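Capsule biosynthesis protein capD (Bacillus anthracis, PDB 3G9K) cleaves the poly-gamma-D-glutamate capsule and, as a transpeptidase, joins it through an amide bond to meso-diaminopimelic acid of the peptidoglycan. Local coordinates at residues 100-108 with 162-170. Sequence-based numbering, arbitrary orientation.
With GLU (glutamic acid), chain F.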
loop_
_atom_site.group_PDB
_atom_site.type_symbol
_atom_site.label_atom_id
_atom_site.label_comp_id
_atom_site.label_asym_id
_atom_site.label_seq_id
_atom_site.Cartn_x
_atom_site.Cartn_y
_atom_site.Cartn_z
ATOM N N LEU B 100 -15.029 4.699 -11.248
ATOM C CA LEU B 100 -14.165 4.472 -10.100
ATOM C C LEU B 100 -13.401 5.750 -9.741
ATOM O O LEU B 100 -13.268 6.071 -8.560
ATOM C CB LEU B 100 -13.193 3.339 -10.384
ATOM C CG LEU B 100 -12.359 2.869 -9.180
ATOM C CD1 LEU B 100 -13.259 2.548 -7.930
ATOM C CD2 LEU B 100 -11.485 1.685 -9.559
ATOM N N GLN B 101 -12.959 6.506 -10.728
ATOM C CA GLN B 101 -12.211 7.731 -10.450
ATOM C C GLN B 101 -13.070 8.816 -9.737
ATOM O O GLN B 101 -12.599 9.435 -8.781
ATOM C CB GLN B 101 -11.601 8.322 -11.725
ATOM C CG GLN B 101 -10.761 9.590 -11.463
ATOM C CD GLN B 101 -9.474 9.284 -10.672
ATOM O OE1 GLN B 101 -8.575 8.645 -11.191
ATOM N NE2 GLN B 101 -9.390 9.758 -9.426
ATOM N N ASP B 102 -14.290 9.062 -10.216
ATOM C CA ASP B 102 -15.204 10.006 -9.549
ATOM C C ASP B 102 -15.427 9.600 -8.078
ATOM O O ASP B 102 -15.309 10.420 -7.183
ATOM C CB ASP B 102 -16.543 10.140 -10.314
ATOM C CG ASP B 102 -16.415 11.034 -11.551
ATOM O OD1 ASP B 102 -16.040 12.224 -11.345
ATOM O OD2 ASP B 102 -16.638 10.541 -12.700
ATOM N N ILE B 103 -15.730 8.334 -7.851
ATOM C CA ILE B 103 -15.923 7.793 -6.504
ATOM C C ILE B 103 -14.692 8.035 -5.603
ATOM O O ILE B 103 -14.814 8.508 -4.467
ATOM C CB ILE B 103 -16.273 6.285 -6.565
ATOM C CG1 ILE B 103 -17.626 6.103 -7.263
ATOM C CG2 ILE B 103 -16.343 5.682 -5.143
ATOM C CD1 ILE B 103 -17.856 4.720 -7.868
ATOM N N ILE B 104 -13.506 7.756 -6.137
ATOM C CA ILE B 104 -12.243 8.027 -5.441
ATOM C C ILE B 104 -12.055 9.505 -5.086
ATOM O O ILE B 104 -11.488 9.847 -4.033
ATOM C CB ILE B 104 -11.053 7.452 -6.301
ATOM C CG1 ILE B 104 -11.030 5.926 -6.103
ATOM C CG2 ILE B 104 -9.690 8.071 -5.953
ATOM C CD1 ILE B 104 -9.973 5.171 -6.990
ATOM N N ASN B 105 -12.514 10.386 -5.973
ATOM C CA ASN B 105 -12.427 11.839 -5.760
ATOM C C ASN B 105 -13.356 12.368 -4.653
ATOM O O ASN B 105 -13.096 13.420 -4.087
ATOM C CB ASN B 105 -12.708 12.593 -7.087
ATOM C CG ASN B 105 -11.596 12.413 -8.114
ATOM O OD1 ASN B 105 -11.744 12.816 -9.288
ATOM N ND2 ASN B 105 -10.498 11.815 -7.705
ATOM N N GLU B 106 -14.419 11.629 -4.365
ATOM C CA GLU B 106 -15.459 12.048 -3.427
ATOM C C GLU B 106 -14.794 12.209 -2.066
ATOM O O GLU B 106 -13.928 11.420 -1.713
ATOM C CB GLU B 106 -16.548 10.980 -3.319
ATOM C CG GLU B 106 -17.847 11.456 -2.692
ATOM C CD GLU B 106 -19.049 10.514 -2.878
ATOM O OE1 GLU B 106 -18.936 9.392 -3.404
ATOM O OE2 GLU B 106 -20.161 10.934 -2.476
ATOM N N TYR B 107 -15.254 13.181 -1.281
ATOM C CA TYR B 107 -14.738 13.368 0.076
ATOM C C TYR B 107 -15.090 12.166 0.962
ATOM O O TYR B 107 -16.126 11.534 0.797
ATOM C CB TYR B 107 -15.314 14.665 0.676
ATOM C CG TYR B 107 -14.859 15.917 -0.043
ATOM C CD1 TYR B 107 -13.504 16.213 -0.154
ATOM C CD2 TYR B 107 -15.783 16.815 -0.596
ATOM C CE1 TYR B 107 -13.081 17.336 -0.785
ATOM C CE2 TYR B 107 -15.357 17.962 -1.223
ATOM C CZ TYR B 107 -14.007 18.215 -1.321
ATOM O OH TYR B 107 -13.543 19.362 -1.949
ATOM N N ARG B 108 -14.222 11.875 1.916
ATOM C CA ARG B 108 -14.317 10.652 2.678
ATOM C C ARG B 108 -14.608 10.907 4.158
ATOM O O ARG B 108 -14.483 12.046 4.639
ATOM C CB ARG B 108 -13.012 9.879 2.534
ATOM C CG ARG B 108 -12.811 9.337 1.126
ATOM C CD ARG B 108 -11.434 8.782 0.904
ATOM N NE ARG B 108 -11.278 8.461 -0.511
ATOM C CZ ARG B 108 -10.120 8.222 -1.123
ATOM N NH1 ARG B 108 -8.995 8.140 -0.432
ATOM N NH2 ARG B 108 -10.124 8.023 -2.445
ATOM N N THR B 162 -8.322 0.494 -18.019
ATOM C CA THR B 162 -8.404 1.848 -17.502
ATOM C C THR B 162 -7.965 1.788 -16.025
ATOM O O THR B 162 -7.566 0.728 -15.510
ATOM C CB THR B 162 -9.806 2.454 -17.607
ATOM O OG1 THR B 162 -10.736 1.545 -16.983
ATOM C CG2 THR B 162 -10.179 2.676 -19.094
ATOM N N GLY B 163 -8.004 2.927 -15.371
ATOM C CA GLY B 163 -7.470 3.012 -14.003
ATOM C C GLY B 163 -7.961 4.229 -13.285
ATOM O O GLY B 163 -8.773 5.035 -13.812
ATOM N N ALA B 164 -7.453 4.380 -12.068
ATOM C CA ALA B 164 -7.735 5.531 -11.243
ATOM C C ALA B 164 -6.574 5.751 -10.311
ATOM O O ALA B 164 -5.904 4.807 -9.913
ATOM C CB ALA B 164 -9.011 5.336 -10.459
ATOM N N GLY B 165 -6.329 7.015 -10.001
ATOM C CA GLY B 165 -5.290 7.391 -9.055
ATOM C C GLY B 165 -5.881 8.399 -8.071
ATOM O O GLY B 165 -6.818 9.122 -8.396
ATOM N N ASP B 166 -5.304 8.497 -6.895
ATOM C CA ASP B 166 -5.823 9.390 -5.870
ATOM C C ASP B 166 -5.006 10.697 -5.826
ATOM O O ASP B 166 -3.876 10.698 -5.396
ATOM C CB ASP B 166 -5.751 8.669 -4.531
ATOM C CG ASP B 166 -6.706 9.223 -3.505
ATOM O OD1 ASP B 166 -6.922 10.458 -3.455
ATOM O OD2 ASP B 166 -7.196 8.400 -2.703
ATOM N N GLY B 167 -5.638 11.796 -6.206
ATOM C CA GLY B 167 -5.027 13.137 -6.102
ATOM C C GLY B 167 -4.520 13.527 -4.721
ATOM O O GLY B 167 -3.616 14.349 -4.588
ATOM N N ARG B 168 -5.055 12.905 -3.674
ATOM C CA ARG B 168 -4.504 13.144 -2.346
ATOM C C ARG B 168 -3.013 12.856 -2.233
ATOM O O ARG B 168 -2.377 13.437 -1.388
ATOM C CB ARG B 168 -5.263 12.360 -1.276
ATOM C CG ARG B 168 -6.734 12.724 -1.189
ATOM C CD ARG B 168 -7.511 11.633 -0.462
ATOM N NE ARG B 168 -8.926 11.943 -0.364
ATOM C CZ ARG B 168 -9.792 11.768 -1.368
ATOM N NH1 ARG B 168 -9.384 11.255 -2.521
ATOM N NH2 ARG B 168 -11.066 12.063 -1.212
ATOM N N ARG B 169 -2.489 11.953 -3.075
ATOM C CA ARG B 169 -1.089 11.487 -3.093
ATOM C C ARG B 169 -0.425 11.759 -4.447
ATOM O O ARG B 169 0.652 11.224 -4.727
ATOM C CB ARG B 169 -1.036 9.963 -2.883
ATOM C CG ARG B 169 -1.662 9.456 -1.601
ATOM C CD ARG B 169 -0.671 9.202 -0.453
ATOM N NE ARG B 169 -1.413 8.952 0.786
ATOM C CZ ARG B 169 -0.941 8.349 1.875
ATOM N NH1 ARG B 169 0.314 7.895 1.928
ATOM N NH2 ARG B 169 -1.746 8.188 2.908
ATOM N N ASN B 170 -1.059 12.581 -5.284
ATOM C CA ASN B 170 -0.649 12.751 -6.681
ATOM C C ASN B 170 -0.614 11.448 -7.470
ATOM O O ASN B 170 0.223 11.279 -8.347
ATOM C CB ASN B 170 0.703 13.481 -6.775
ATOM C CG ASN B 170 0.878 14.487 -5.672
ATOM O OD1 ASN B 170 1.848 14.433 -4.883
ATOM N ND2 ASN B 170 -0.062 15.387 -5.579
HETATM N N GLU F . -0.190 4.967 9.466
HETATM C CA GLU F . -0.103 4.983 8.012
HETATM C C GLU F . 0.311 3.614 7.433
HETATM O O GLU F . 1.332 3.076 7.859
HETATM C CB GLU F . 0.902 6.068 7.620
HETATM C CG GLU F . 1.491 5.938 6.228
HETATM C CD GLU F . 0.509 6.215 5.122
HETATM O OE1 GLU F . -0.716 6.135 5.353
HETATM O OE2 GLU F . 1.004 6.485 4.012
HETATM O OXT GLU F . -0.324 3.010 6.537
#
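Arg-168 and Arg-108 stack their guanidinium groups where the chain leaving helix 100-105 meets the turn after strand 160-164, at the edge of a four-stranded antiparallel sheet as counted within this chain. In this Ntn-hydrolase of the gamma-glutamyltransferase family they are a worked example of like charges paired through a shared carboxylate. The planes lie 12° apart with centres 3.6 Å from each other, an offset stack reached from opposite directions. Asp-166 divides its oxygens between them. Arg-108 grips OD2 end-on with NH1, at its syn lone pair, and NH2, from above the carboxylate plane; OD1 takes Arg-168 NH1 at 2.8 Å and, from the opposite face, the backbone N of Arg-168, closing an Asx turn. The carboxylate probably helps hold the two cations together; Glu-119 adds a second anion at Arg-168 NE, and Arg-108 NH1 also donates to Phe-146 O. With its chain extended from CG to NE, Arg-168 reaches the end of the helix, where NH1 binds Ile-104 O at 2.9 Å and NH2 makes a weak bond to Glu-106 O.

Ala-164 points at the helix, its CB packed 3.6 Å from Ile-104 CD1 and 3.4 Å from Gln-101 OE1, with Leu-100 farther off. The turn leads on to Arg-169, whose NH1, in one of two conformers, donates to OE2 of the bound glutamic acid. At the strand's end, Gln-101, bent at chi2 (68°), lays its amide alongside the backbone of Gly-165 as if it were a neighbouring strand: OE1 accepts from Gly-165 N at 3.0 Å, and NE2 returns a bond to Gly-165 O at 2.8 Å, that oxygen lying in the amide plane.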